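Local coordinates for protein putative mandelate racemase (Bordetella bronchiseptica, PDB 3OZY) that is of unknown function but, as an enolase-superfamily member that binds magnesium, probably acts on an acid sugar or a related carboxylate, at residues V23-G28 with S145-L150. Residues are numbered along the deposited sequence; the frame is centred on the assembly and turned at random.
Sequences VESGAG and SIYWDL. With ACY (acetic acid), chain I; ACY (acetic acid), chain H.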
# COMPACT_ATOMS: atom_id res chain seq x y z
N VAL A 23 -21.36 15.73 -0.66
CA VAL A 23 -22.03 14.45 -0.47
C VAL A 23 -21.18 13.55 0.42
O VAL A 23 -19.96 13.74 0.52
CB VAL A 23 -22.36 13.74 -1.81
CG1 VAL A 23 -23.42 14.53 -2.59
CG2 VAL A 23 -21.10 13.52 -2.64
N GLU A 24 -21.83 12.60 1.09
CA GLU A 24 -21.13 11.67 1.96
C GLU A 24 -21.43 10.23 1.57
O GLU A 24 -22.57 9.88 1.23
CB GLU A 24 -21.52 11.90 3.43
CG GLU A 24 -20.65 11.12 4.43
CD GLU A 24 -20.86 11.55 5.88
OE1 GLU A 24 -21.64 12.48 6.14
OE2 GLU A 24 -20.22 10.95 6.77
N SER A 25 -20.38 9.41 1.64
CA SER A 25 -20.47 7.96 1.50
C SER A 25 -19.55 7.37 2.55
O SER A 25 -18.99 8.09 3.39
CB SER A 25 -19.98 7.53 0.12
OG SER A 25 -18.59 7.78 -0.01
N GLY A 26 -19.36 6.06 2.50
CA GLY A 26 -18.43 5.43 3.43
C GLY A 26 -17.02 5.98 3.34
O GLY A 26 -16.23 5.82 4.28
N ALA A 27 -16.68 6.59 2.21
CA ALA A 27 -15.35 7.18 2.03
C ALA A 27 -15.18 8.51 2.76
O ALA A 27 -14.06 9.00 2.88
CB ALA A 27 -15.04 7.36 0.57
N GLY A 28 -16.29 9.10 3.23
CA GLY A 28 -16.25 10.38 3.93
C GLY A 28 -17.07 11.47 3.26
O GLY A 28 -17.62 11.28 2.17
N SER A 145 -22.78 9.43 -8.28
CA SER A 145 -23.75 8.46 -7.77
C SER A 145 -24.81 9.26 -7.00
O SER A 145 -24.65 10.46 -6.80
CB SER A 145 -23.10 7.51 -6.76
OG SER A 145 -22.18 6.63 -7.37
N ILE A 146 -25.86 8.57 -6.58
CA ILE A 146 -26.84 9.08 -5.63
C ILE A 146 -26.29 8.73 -4.25
O ILE A 146 -26.01 7.56 -3.96
CB ILE A 146 -28.20 8.40 -5.86
CG1 ILE A 146 -28.69 8.72 -7.27
CG2 ILE A 146 -29.21 8.82 -4.79
CD1 ILE A 146 -29.86 7.88 -7.75
N TYR A 147 -26.06 9.75 -3.41
CA TYR A 147 -25.33 9.57 -2.16
C TYR A 147 -26.24 9.36 -0.95
O TYR A 147 -27.46 9.21 -1.09
CB TYR A 147 -24.32 10.72 -1.95
CG TYR A 147 -23.02 10.50 -2.71
CD1 TYR A 147 -22.96 10.62 -4.09
CD2 TYR A 147 -21.85 10.14 -2.04
CE1 TYR A 147 -21.78 10.40 -4.80
CE2 TYR A 147 -20.66 9.92 -2.74
CZ TYR A 147 -20.63 10.05 -4.11
OH TYR A 147 -19.46 9.83 -4.81
N TRP A 148 -25.65 9.31 0.24
CA TRP A 148 -26.39 9.18 1.48
C TRP A 148 -27.26 10.42 1.74
O TRP A 148 -27.25 11.36 0.95
CB TRP A 148 -25.42 9.02 2.65
CG TRP A 148 -24.66 7.71 2.69
CD1 TRP A 148 -24.80 6.63 1.87
CD2 TRP A 148 -23.65 7.37 3.63
NE1 TRP A 148 -23.92 5.64 2.24
CE2 TRP A 148 -23.20 6.07 3.33
CE3 TRP A 148 -23.07 8.05 4.71
CZ2 TRP A 148 -22.21 5.43 4.07
CZ3 TRP A 148 -22.08 7.42 5.44
CH2 TRP A 148 -21.66 6.12 5.12
N ASP A 149 -28.00 10.40 2.84
CA ASP A 149 -28.76 11.57 3.31
C ASP A 149 -30.00 11.89 2.48
O ASP A 149 -30.43 13.04 2.43
CB ASP A 149 -27.84 12.80 3.41
CG ASP A 149 -26.61 12.53 4.27
OD1 ASP A 149 -26.77 12.25 5.47
OD2 ASP A 149 -25.49 12.59 3.73
N LEU A 150 -30.58 10.88 1.84
CA LEU A 150 -31.82 11.06 1.09
C LEU A 150 -32.94 10.19 1.64
O LEU A 150 -32.68 9.12 2.19
CB LEU A 150 -31.61 10.69 -0.38
CG LEU A 150 -30.54 11.48 -1.14
CD1 LEU A 150 -30.50 11.01 -2.57
CD2 LEU A 150 -30.81 12.98 -1.09
C ACY I . -16.85 8.18 -2.96
O ACY I . -17.56 7.30 -2.42
OXT ACY I . -17.32 9.09 -3.67
CH3 ACY I . -15.37 8.16 -2.74
C ACY H . -28.42 7.14 4.68
O ACY H . -27.58 6.49 5.36
OXT ACY H . -28.59 8.37 4.81
CH3 ACY H . -29.26 6.39 3.68
O HOH W 1 -24.72 12.99 1.10
O HOH W 2 -24.26 12.22 6.68
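Tyr147 OH and Ser25 OG, one from each segment, donate to the two oxygens of one bound acetic acid, probably from the crystallisation liquor: OH to OXT at 2.5 Å, OG to O at 2.7 Å. The NZ atoms of Lys30 and Lys173 add hydrogen bonds to it, and the Tyr147 side chain lies about 7 Å from a magnesium ion, probably the one held by Asp201, Glu227 and Glu254. Chi1 of 67° turns Ser25 OG back over its own backbone, where it accepts from Ala27 N at 3.2 Å, an ST turn, and still reaches the ligand. Arg95 of the second subunit packs on Ala27. Val23 lays CG2 squarely over the Tyr147 ring, a CH-pi contact 3.4 Å from the centroid and 8° off the normal. Trp148 N donates to Glu24 O at 3.3 Å, fairly straight at 156°. Ser25 CA makes a CH-pi contact over the five-membered ring of Trp148; Glu24 CG lies on the same side, near CE3. Glu24 OE1 and Asp149 OD2 stay 4.5 Å apart; one water donates to Glu24 OE1 and Asp149 OD1. Arg176 forms a salt bridge with Asp149, which would ease the repulsion, and His385 hydrogen-bonds Glu24. As in enolase-superfamily enzymes, a loop of the N-terminal capping domain, here hairpin 24-25/28-29, closes over the C-terminal end of barrel strand 139-146, beside strand 169-173, with helix 152-164 following.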